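Local coordinates for protein 5'-Methylthioadenosine Nucleosidase (Arabidopsis thaliana, PDB 2QTG) that is a two-subunit nucleosidase of the phosphorylase superfamily and holds the ligand MTH in a pocket beside its central beta sheet, at residues Val30-Met35 against Ile111-Thr116; Ala34-Ala39 against Val76-Arg81; Asp88-Val93 against Asp200-Ala205. One frame throughout, in Å; residues are numbered along the deposited sequence.

Interaction 1 (Val30-Met35 against Ile111-Thr116); sequences VFVIAM and IINAGT. With MTH (2-(4-amino-pyrrolo[2,3-D]pyrimidin-7-yl)-5-methylsulfanylmethyl-tetrahydro-furan-3,4-diol), chain C.
Ile112 lies alongside Phe31, its side chain spread over one face of the ring. Its CB rises above the plane, offset toward the rim, and makes a CH-pi contact. From there CG2 reaches Phe31 CE2 at 3.7 Å. The other branch, with CG1 beside the backbone N (chi1 -47°), carries CD1 to 3.6 Å from Phe31 CZ. Ala114 CB meets the same ring at its edge, near the plane. On the other face of the sheet, Ile111 CD1 packs 3.6 Å from Val30 CB, and Ile111 CG2 touches Val32 CG2. The parallel ladder grips Ile112 from both ends: its N donates to Val30 O (2.8 Å) and its O accepts from Val32 N (2.8 Å). Further on the strands part. Ala114 N makes a weak bond to Val32 O at 3.4 Å, and Asn113 ND2 gives that oxygen a second donor at 2.9 Å, with Val32 O in the amide plane. Lys221 holds Asn113 OD1, so both ends of this buried amide are tied. Beyond, a water bridges Ala34 N and Ala114 O, and Thr116 O comes 3.3 Å from MTH C1'. Strand 28-32 pairs with strand 72-78 on its other edge and strand 110-119 with strand 217-226, while helix 234-259 packs on the face carrying Phe31 and Ile112.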
loop_
_atom_site.group_PDB
_atom_site.type_symbol
_atom_site.label_atom_id
_atom_site.label_comp_id
_atom_site.label_asym_id
_atom_site.label_seq_id
_atom_site.Cartn_x
_atom_site.Cartn_y
_atom_site.Cartn_z
ATOM N N VAL A 30 -13.635 -14.380 -1.696
ATOM C CA VAL A 30 -13.064 -13.565 -0.636
ATOM C C VAL A 30 -13.627 -12.120 -0.682
ATOM O O VAL A 30 -13.542 -11.437 -1.706
ATOM C CB VAL A 30 -11.501 -13.537 -0.690
ATOM C CG1 VAL A 30 -10.926 -12.454 0.227
ATOM C CG2 VAL A 30 -10.912 -14.891 -0.333
ATOM N N PHE A 31 -14.216 -11.689 0.422
ATOM C CA PHE A 31 -14.573 -10.267 0.671
ATOM C C PHE A 31 -13.420 -9.557 1.381
ATOM O O PHE A 31 -12.956 -9.999 2.432
ATOM C CB PHE A 31 -15.806 -10.145 1.542
ATOM C CG PHE A 31 -17.078 -10.365 0.828
ATOM C CD1 PHE A 31 -17.518 -11.672 0.549
ATOM C CD2 PHE A 31 -17.863 -9.279 0.427
ATOM C CE1 PHE A 31 -18.706 -11.879 -0.112
ATOM C CE2 PHE A 31 -19.076 -9.480 -0.246
ATOM C CZ PHE A 31 -19.490 -10.764 -0.515
ATOM N N VAL A 32 -12.934 -8.467 0.790
ATOM C CA VAL A 32 -11.933 -7.619 1.467
ATOM C C VAL A 32 -12.640 -6.370 1.998
ATOM O O VAL A 32 -13.108 -5.522 1.213
ATOM C CB VAL A 32 -10.753 -7.210 0.501
ATOM C CG1 VAL A 32 -9.866 -6.139 1.157
ATOM C CG2 VAL A 32 -9.933 -8.453 0.126
ATOM N N ILE A 33 -12.766 -6.266 3.323
ATOM C CA ILE A 33 -13.569 -5.190 3.896
ATOM C C ILE A 33 -12.702 -4.417 4.898
ATOM O O ILE A 33 -12.158 -5.002 5.839
ATOM C CB ILE A 33 -14.928 -5.675 4.552
ATOM C CG1 ILE A 33 -15.816 -6.489 3.553
ATOM C CG2 ILE A 33 -15.667 -4.433 5.153
ATOM C CD1 ILE A 33 -17.100 -7.177 4.189
ATOM N N ALA A 34 -12.588 -3.110 4.704
ATOM C CA ALA A 34 -11.550 -2.326 5.415
ATOM C C ALA A 34 -11.848 -2.091 6.920
ATOM O O ALA A 34 -10.935 -2.160 7.756
ATOM C CB ALA A 34 -11.339 -1.009 4.729
ATOM N N MET A 35 -13.115 -1.827 7.235
ATOM C CA MET A 35 -13.548 -1.577 8.621
ATOM C C MET A 35 -14.475 -2.664 9.175
ATOM O O MET A 35 -15.444 -3.071 8.513
ATOM C CB MET A 35 -14.248 -0.213 8.704
ATOM C CG MET A 35 -13.406 0.937 8.141
ATOM S SD MET A 35 -13.978 2.549 8.700
ATOM C CE MET A 35 -15.500 2.641 7.774
ATOM N N ILE A 111 -12.530 -11.935 -5.891
ATOM C CA ILE A 111 -12.436 -11.037 -4.747
ATOM C C ILE A 111 -13.543 -9.981 -4.855
ATOM O O ILE A 111 -13.775 -9.446 -5.931
ATOM C CB ILE A 111 -11.088 -10.269 -4.781
ATOM C CG1 ILE A 111 -9.884 -11.190 -4.717
ATOM C CG2 ILE A 111 -11.040 -9.052 -3.742
ATOM C CD1 ILE A 111 -9.767 -11.970 -3.482
ATOM N N ILE A 112 -14.183 -9.677 -3.735
ATOM C CA ILE A 112 -15.130 -8.595 -3.638
ATOM C C ILE A 112 -14.648 -7.608 -2.564
ATOM O O ILE A 112 -14.635 -7.906 -1.366
ATOM C CB ILE A 112 -16.560 -9.080 -3.276
ATOM C CG1 ILE A 112 -16.990 -10.289 -4.133
ATOM C CG2 ILE A 112 -17.580 -7.862 -3.189
ATOM C CD1 ILE A 112 -18.409 -10.747 -3.969
ATOM N N ASN A 113 -14.272 -6.422 -3.008
ATOM C CA ASN A 113 -13.964 -5.303 -2.115
ATOM C C ASN A 113 -15.294 -4.596 -1.842
ATOM O O ASN A 113 -15.858 -3.983 -2.711
ATOM C CB ASN A 113 -12.925 -4.367 -2.745
ATOM C CG ASN A 113 -12.594 -3.129 -1.885
ATOM O OD1 ASN A 113 -12.384 -2.057 -2.435
ATOM N ND2 ASN A 113 -12.552 -3.285 -0.534
ATOM N N ALA A 114 -15.815 -4.738 -0.628
ATOM C CA ALA A 114 -17.109 -4.135 -0.248
ATOM C C ALA A 114 -16.898 -3.123 0.881
ATOM O O ALA A 114 -16.188 -3.409 1.842
ATOM C CB ALA A 114 -18.090 -5.233 0.206
ATOM N N GLY A 115 -17.518 -1.951 0.791
ATOM C CA GLY A 115 -17.415 -0.957 1.855
ATOM C C GLY A 115 -18.086 0.368 1.529
ATOM O O GLY A 115 -18.723 0.524 0.475
ATOM N N THR A 116 -17.931 1.319 2.434
ATOM C CA THR A 116 -18.480 2.673 2.263
ATOM C C THR A 116 -17.534 3.580 1.422
ATOM O O THR A 116 -16.331 3.301 1.277
ATOM C CB THR A 116 -18.821 3.303 3.653
ATOM O OG1 THR A 116 -17.632 3.347 4.480
ATOM C CG2 THR A 116 -19.882 2.497 4.345
HETATM C CS MTH C . -12.137 5.926 8.451
HETATM S "S5'" MTH C . -11.460 6.445 6.871
HETATM C "C5'" MTH C . -12.912 6.105 5.915
HETATM C "C4'" MTH C . -13.106 4.654 5.448
HETATM O "O4'" MTH C . -14.379 4.581 4.761
HETATM C "C2'" MTH C . -12.612 4.628 3.114
HETATM O "O2'" MTH C . -12.382 3.762 1.977
HETATM C "C3'" MTH C . -12.064 4.142 4.450
HETATM O "O3'" MTH C . -12.007 2.712 4.588
HETATM C "C1'" MTH C . -14.138 4.761 3.331
HETATM N N9 MTH C . -14.609 6.076 2.946
HETATM C C8 MTH C . -15.729 6.614 3.298
HETATM C C7 MTH C . -16.003 7.675 2.679
HETATM C C5 MTH C . -14.947 8.249 2.196
HETATM C C6 MTH C . -14.695 9.447 1.587
HETATM N N6 MTH C . -15.629 10.436 1.530
HETATM N N1 MTH C . -13.423 9.566 1.100
HETATM C C2 MTH C . -12.501 8.547 1.187
HETATM N N3 MTH C . -12.771 7.350 1.793
HETATM C C4 MTH C . -14.024 7.186 2.283
HETATM O O HOH W 1 -14.157 -1.709 2.892
#

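Interaction 2 (Ala34-Ala39 against Val76-Arg81); sequences AMQAEA and VVCPGR. With MTH (2-(4-amino-pyrrolo[2,3-D]pyrimidin-7-yl)-5-methylsulfanylmethyl-tetrahydro-furan-3,4-diol), chain C.
The Gln36 amide meets Gly80 through OE1, 4.0 Å from Gly80 CA, which stands well off the amide plane on one side. Its NE2 is hydrogen-bonded to Tyr65 of strand 63-69, which limits the rotation of the amide. The Pro79 ring turns its CD and CG toward the Ala34 carbonyl, with Pro79 CD 3.4 Å from Ala34 O; beyond the contact the ring packs on Pro94 and Ile98 of helix 92-106. The Glu38 carboxylate is met at OE1 from above its plane (35° out of it) by Met35 N, at 3.1 Å, while OE2 bonds to Thr116. Between these polar groups lies a small apolar core. Cys78 SG, held beside its own backbone N (chi1 -61°), points at the helix and packs closely on Ala39 CB at 3.4 Å. Gln36 CG touches the same sulfur at 4.0 Å, and Ala39 CB leans on Val76 CG1 at 4.0 Å. No direct hydrogen bond crosses between the segments. Instead a water donates to Ala34 O (2.6 Å) and weakly accepts from Gly80 N, linking the turn before the helix to the loop after the strand. Met35 is the N-cap of helix 36-46, and the bond from its N to Glu38 OE1, three residues on, ties the N-cap backbone to the first turn. The side chain of Met35 leads the other way, its SD and CE lying against MTH. The start of a helix thus packs on the end of strand 72-78, a neighbour of strand 28-32 in the sheet. This fits the alpha/beta fold of the phosphorylase superfamily; here the turn at Ala34 and Met35, following strand 28-32, forms part of the MTH pocket.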
loop_
_atom_site.group_PDB
_atom_site.type_symbol
_atom_site.label_atom_id
_atom_site.label_comp_id
_atom_site.label_asym_id
_atom_site.label_seq_id
_atom_site.Cartn_x
_atom_site.Cartn_y
_atom_site.Cartn_z
ATOM N N ALA A 34 -12.588 -3.110 4.704
ATOM C CA ALA A 34 -11.550 -2.326 5.415
ATOM C C ALA A 34 -11.848 -2.091 6.920
ATOM O O ALA A 34 -10.935 -2.160 7.756
ATOM C CB ALA A 34 -11.339 -1.009 4.729
ATOM N N MET A 35 -13.115 -1.827 7.235
ATOM C CA MET A 35 -13.548 -1.577 8.621
ATOM C C MET A 35 -14.475 -2.664 9.175
ATOM O O MET A 35 -15.444 -3.071 8.513
ATOM C CB MET A 35 -14.248 -0.213 8.704
ATOM C CG MET A 35 -13.406 0.937 8.141
ATOM S SD MET A 35 -13.978 2.549 8.700
ATOM C CE MET A 35 -15.500 2.641 7.774
ATOM N N GLN A 36 -14.233 -3.097 10.410
ATOM C CA GLN A 36 -15.043 -4.193 10.949
ATOM C C GLN A 36 -16.531 -3.900 11.074
ATOM O O GLN A 36 -17.323 -4.832 11.033
ATOM C CB GLN A 36 -14.468 -4.771 12.245
ATOM C CG GLN A 36 -13.420 -5.878 11.965
ATOM C CD GLN A 36 -12.668 -6.304 13.230
ATOM O OE1 GLN A 36 -11.818 -5.563 13.766
ATOM N NE2 GLN A 36 -12.971 -7.509 13.705
ATOM N N ALA A 37 -16.898 -2.625 11.178
ATOM C CA ALA A 37 -18.298 -2.188 11.177
ATOM C C ALA A 37 -18.991 -2.408 9.819
ATOM O O ALA A 37 -20.214 -2.589 9.766
ATOM C CB ALA A 37 -18.384 -0.705 11.566
ATOM N N GLU A 38 -18.218 -2.333 8.727
ATOM C CA GLU A 38 -18.695 -2.681 7.379
ATOM C C GLU A 38 -18.804 -4.233 7.224
ATOM O O GLU A 38 -19.575 -4.727 6.388
ATOM C CB GLU A 38 -17.755 -2.098 6.284
ATOM C CG GLU A 38 -17.600 -0.543 6.138
ATOM C CD GLU A 38 -16.315 -0.101 5.313
ATOM O OE1 GLU A 38 -15.284 -0.807 5.311
ATOM O OE2 GLU A 38 -16.326 0.968 4.649
ATOM N N ALA A 39 -18.005 -4.990 7.988
ATOM C CA ALA A 39 -17.954 -6.433 7.828
ATOM C C ALA A 39 -18.961 -7.166 8.714
ATOM O O ALA A 39 -19.598 -8.100 8.260
ATOM C CB ALA A 39 -16.548 -6.980 8.081
ATOM N N VAL A 76 -14.394 -13.590 4.618
ATOM C CA VAL A 76 -14.384 -12.149 4.812
ATOM C C VAL A 76 -13.111 -11.778 5.587
ATOM O O VAL A 76 -12.874 -12.257 6.681
ATOM C CB VAL A 76 -15.671 -11.610 5.521
ATOM C CG1 VAL A 76 -15.541 -10.148 5.878
ATOM C CG2 VAL A 76 -16.944 -11.861 4.660
ATOM N N VAL A 77 -12.312 -10.902 4.991
ATOM C CA VAL A 77 -11.053 -10.516 5.599
ATOM C C VAL A 77 -11.003 -9.016 5.822
ATOM O O VAL A 77 -11.492 -8.214 4.992
ATOM C CB VAL A 77 -9.831 -11.008 4.807
ATOM C CG1 VAL A 77 -9.628 -10.168 3.547
ATOM C CG2 VAL A 77 -8.598 -10.998 5.697
ATOM N N CYS A 78 -10.463 -8.655 6.996
ATOM C CA CYS A 78 -10.372 -7.292 7.510
ATOM C C CYS A 78 -8.956 -7.074 8.059
ATOM O O CYS A 78 -8.432 -7.944 8.777
ATOM C CB CYS A 78 -11.391 -7.052 8.655
ATOM S SG CYS A 78 -13.127 -7.265 8.203
ATOM N N PRO A 79 -8.352 -5.915 7.780
ATOM C CA PRO A 79 -7.010 -5.656 8.314
ATOM C C PRO A 79 -6.983 -5.463 9.852
ATOM O O PRO A 79 -5.904 -5.508 10.468
ATOM C CB PRO A 79 -6.578 -4.397 7.576
ATOM C CG PRO A 79 -7.853 -3.702 7.250
ATOM C CD PRO A 79 -8.876 -4.764 7.007
ATOM N N GLY A 80 -8.162 -5.252 10.436
ATOM C CA GLY A 80 -8.348 -5.169 11.882
ATOM C C GLY A 80 -7.776 -3.948 12.539
ATOM O O GLY A 80 -7.565 -2.917 11.904
ATOM N N ARG A 81 -7.466 -4.092 13.819
ATOM C CA ARG A 81 -7.037 -2.970 14.659
ATOM C C ARG A 81 -5.584 -2.643 14.551
ATOM O O ARG A 81 -4.746 -3.534 14.616
ATOM C CB ARG A 81 -7.281 -3.319 16.111
ATOM C CG ARG A 81 -8.445 -2.650 16.731
ATOM C CD ARG A 81 -8.410 -2.830 18.249
ATOM N NE ARG A 81 -7.049 -2.962 18.772
ATOM C CZ ARG A 81 -6.552 -4.091 19.276
ATOM N NH1 ARG A 81 -7.316 -5.193 19.343
ATOM N NH2 ARG A 81 -5.294 -4.124 19.704
HETATM C CS MTH C . -12.137 5.926 8.451
HETATM S "S5'" MTH C . -11.460 6.445 6.871
HETATM C "C5'" MTH C . -12.912 6.105 5.915
HETATM C "C4'" MTH C . -13.106 4.654 5.448
HETATM O "O4'" MTH C . -14.379 4.581 4.761
HETATM C "C2'" MTH C . -12.612 4.628 3.114
HETATM O "O2'" MTH C . -12.382 3.762 1.977
HETATM C "C3'" MTH C . -12.064 4.142 4.450
HETATM O "O3'" MTH C . -12.007 2.712 4.588
HETATM C "C1'" MTH C . -14.138 4.761 3.331
HETATM N N9 MTH C . -14.609 6.076 2.946
HETATM C C8 MTH C . -15.729 6.614 3.298
HETATM C C7 MTH C . -16.003 7.675 2.679
HETATM C C5 MTH C . -14.947 8.249 2.196
HETATM C C6 MTH C . -14.695 9.447 1.587
HETATM N N6 MTH C . -15.629 10.436 1.530
HETATM N N1 MTH C . -13.423 9.566 1.100
HETATM C C2 MTH C . -12.501 8.547 1.187
HETATM N N3 MTH C . -12.771 7.350 1.793
HETATM C C4 MTH C . -14.024 7.186 2.283
HETATM O O HOH W 2 -10.726 -3.602 9.959
#

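Interaction 3 (Asp88-Val93 against Asp200-Ala205). With MTH (2-(4-amino-pyrrolo[2,3-D]pyrimidin-7-yl)-5-methylsulfanylmethyl-tetrahydro-furan-3,4-diol), chain C.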
loop_
_atom_site.group_PDB
_atom_site.type_symbol
_atom_site.label_atom_id
_atom_site.label_comp_id
_atom_site.label_asym_id
_atom_site.label_seq_id
_atom_site.Cartn_x
_atom_site.Cartn_y
_atom_site.Cartn_z
ATOM N N ASP A 88 -9.525 0.961 13.147
ATOM C CA ASP A 88 -9.456 0.136 11.925
ATOM C C ASP A 88 -8.334 0.609 10.993
ATOM O O ASP A 88 -8.209 1.805 10.686
ATOM C CB ASP A 88 -10.781 0.096 11.123
ATOM C CG ASP A 88 -11.845 -0.769 11.782
ATOM O OD1 ASP A 88 -11.760 -2.013 11.819
ATOM O OD2 ASP A 88 -12.806 -0.175 12.261
ATOM N N SER A 89 -7.549 -0.369 10.544
ATOM C CA SER A 89 -6.398 -0.160 9.678
ATOM C C SER A 89 -6.755 0.155 8.196
ATOM O O SER A 89 -6.420 -0.598 7.255
ATOM C CB SER A 89 -5.467 -1.360 9.814
ATOM O OG SER A 89 -4.828 -1.329 11.088
ATOM N N VAL A 90 -7.429 1.284 8.019
ATOM C CA VAL A 90 -7.913 1.760 6.715
ATOM C C VAL A 90 -6.749 2.165 5.792
ATOM O O VAL A 90 -5.587 2.303 6.239
ATOM C CB VAL A 90 -8.903 2.984 6.863
ATOM C CG1 VAL A 90 -10.189 2.589 7.555
ATOM C CG2 VAL A 90 -8.225 4.172 7.640
ATOM N N GLY A 91 -7.043 2.313 4.495
ATOM C CA GLY A 91 -6.053 2.833 3.551
ATOM C C GLY A 91 -5.385 1.767 2.700
ATOM O O GLY A 91 -5.613 0.571 2.882
ATOM N N THR A 92 -4.596 2.215 1.718
ATOM C CA THR A 92 -4.190 1.354 0.598
ATOM C C THR A 92 -3.175 0.281 1.014
ATOM O O THR A 92 -3.221 -0.833 0.524
ATOM C CB THR A 92 -3.582 2.163 -0.582
ATOM O OG1 THR A 92 -2.399 2.835 -0.134
ATOM C CG2 THR A 92 -4.609 3.160 -1.192
ATOM N N VAL A 93 -2.295 0.593 1.962
ATOM C CA VAL A 93 -1.263 -0.375 2.369
ATOM C C VAL A 93 -1.802 -1.613 3.056
ATOM O O VAL A 93 -1.550 -2.717 2.585
ATOM C CB VAL A 93 -0.060 0.335 3.138
ATOM C CG1 VAL A 93 0.877 -0.651 3.798
ATOM C CG2 VAL A 93 0.725 1.185 2.135
ATOM N N ASP A 200 -12.780 6.608 -2.407
ATOM C CA ASP A 200 -12.464 5.788 -1.233
ATOM C C ASP A 200 -10.980 5.805 -0.908
ATOM O O ASP A 200 -10.201 6.595 -1.497
ATOM C CB ASP A 200 -12.983 4.351 -1.419
ATOM C CG ASP A 200 -12.070 3.501 -2.307
ATOM O OD1 ASP A 200 -11.307 4.075 -3.115
ATOM O OD2 ASP A 200 -12.122 2.271 -2.188
ATOM N N MET A 201 -10.576 4.914 -0.019
ATOM C CA MET A 201 -9.168 4.851 0.408
ATOM C C MET A 201 -8.503 3.489 0.204
ATOM O O MET A 201 -7.327 3.324 0.581
ATOM C CB MET A 201 -9.046 5.301 1.872
ATOM C CG MET A 201 -9.469 6.767 2.070
ATOM S SD MET A 201 -9.875 7.166 3.815
ATOM C CE MET A 201 -8.298 7.041 4.645
ATOM N N GLU A 202 -9.237 2.519 -0.381
ATOM C CA GLU A 202 -8.638 1.211 -0.630
ATOM C C GLU A 202 -8.734 0.627 -2.044
ATOM O O GLU A 202 -7.871 -0.178 -2.412
ATOM C CB GLU A 202 -9.155 0.130 0.335
ATOM C CG GLU A 202 -8.947 0.376 1.826
ATOM C CD GLU A 202 -10.008 1.298 2.454
ATOM O OE1 GLU A 202 -11.146 1.326 1.951
ATOM O OE2 GLU A 202 -9.705 1.920 3.487
ATOM N N GLY A 203 -9.791 0.974 -2.790
ATOM C CA GLY A 203 -10.218 0.203 -3.962
ATOM C C GLY A 203 -9.149 -0.104 -4.990
ATOM O O GLY A 203 -8.924 -1.277 -5.342
ATOM N N ALA A 204 -8.491 0.944 -5.481
ATOM C CA ALA A 204 -7.484 0.763 -6.544
ATOM C C ALA A 204 -6.254 -0.068 -6.136
ATOM O O ALA A 204 -5.556 -0.614 -7.014
ATOM C CB ALA A 204 -7.088 2.122 -7.162
ATOM N N ALA A 205 -5.988 -0.135 -4.817
ATOM C CA ALA A 205 -4.900 -0.919 -4.242
ATOM C C ALA A 205 -5.288 -2.394 -4.248
ATOM O O ALA A 205 -4.464 -3.246 -4.593
ATOM C CB ALA A 205 -4.569 -0.436 -2.798
HETATM C CS MTH C . -12.137 5.926 8.451
HETATM S "S5'" MTH C . -11.460 6.445 6.871
HETATM C "C5'" MTH C . -12.912 6.105 5.915
HETATM C "C4'" MTH C . -13.106 4.654 5.448
HETATM O "O4'" MTH C . -14.379 4.581 4.761
HETATM C "C2'" MTH C . -12.612 4.628 3.114
HETATM O "O2'" MTH C . -12.382 3.762 1.977
HETATM C "C3'" MTH C . -12.064 4.142 4.450
HETATM O "O3'" MTH C . -12.007 2.712 4.588
HETATM C "C1'" MTH C . -14.138 4.761 3.331
HETATM N N9 MTH C . -14.609 6.076 2.946
HETATM C C8 MTH C . -15.729 6.614 3.298
HETATM C C7 MTH C . -16.003 7.675 2.679
HETATM C C5 MTH C . -14.947 8.249 2.196
HETATM C C6 MTH C . -14.695 9.447 1.587
HETATM N N6 MTH C . -15.629 10.436 1.530
HETATM N N1 MTH C . -13.423 9.566 1.100
HETATM C C2 MTH C . -12.501 8.547 1.187
HETATM N N3 MTH C . -12.771 7.350 1.793
HETATM C C4 MTH C . -14.024 7.186 2.283
#
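Met201 lies between Val90, Gly91 and the ligand. Its SD sits 3.5 Å from MTH S5', and the bend at the last torsion (chi3 68°) turns CE to Val90 CG2 at 4.1 Å. Met201 CG lies against the ligand base, 3.4 Å from MTH N3, and the backbone N donates to MTH O2'. Its carbonyl faces the other segment, with a CA-H...O contact from Gly91 CA at 3.3 Å. Thr92 CG2 also reaches that Met201 O at 3.2 Å; Thr92 CB packs on Ala205 CB at 3.6 Å, at the first turn of helix 203-212. Thr92 OG1 turns away to Asp179 and Arg141. Glu202, bent at chi2 (82°), folds its carboxylate back between Gly91 and MTH. OE2 takes a nearly straight bond (170°) from Gly91 N at 2.9 Å on its anti lone pair and a second bond from MTH O3' at 2.7 Å; OE1 accepts from MTH O2'. The peptide of Gly91 therefore holds the carboxylate in place for both sugar hydroxyls. Asp200 OD2 accepts from Gly203 N, an Asx motif at the helix start. The second subunit closes in, Tyr151 of it bonding Val90 O and Ile143 of it packing on Met201. A glutamate taking both sugar hydroxyls, beside a methionine whose backbone N binds one, is consistent with the sugar site of the nucleosidase branch of the phosphorylase superfamily, here at the subunit interface.

In the fold
All three contacts reach MTH, interaction 2 through the Ala34 and Met35 it shares with interaction 1; their centres lie about 8 Å (interactions 1 and 2), 10 Å (1 and 3) and 11 Å (2 and 3) apart. Interactions 1 and 2 are also joined through the sheet by a probable hydrogen bond between Phe31 O and Val77 N (2.8 Å). Interaction 2 meets interaction 3 through Gln36 N and Asp88 OD1 (3.0 Å) and through Gly80 O and Ser89 N (2.9 Å), both probable hydrogen bonds. Ala34 CB packs 3.5 Å from Glu202 CD, and Met35 CG 3.7 Å from Val90 CG1, bringing all three together beside the ligand. Lys199 and Asp225 add further hydrogen bonds to MTH.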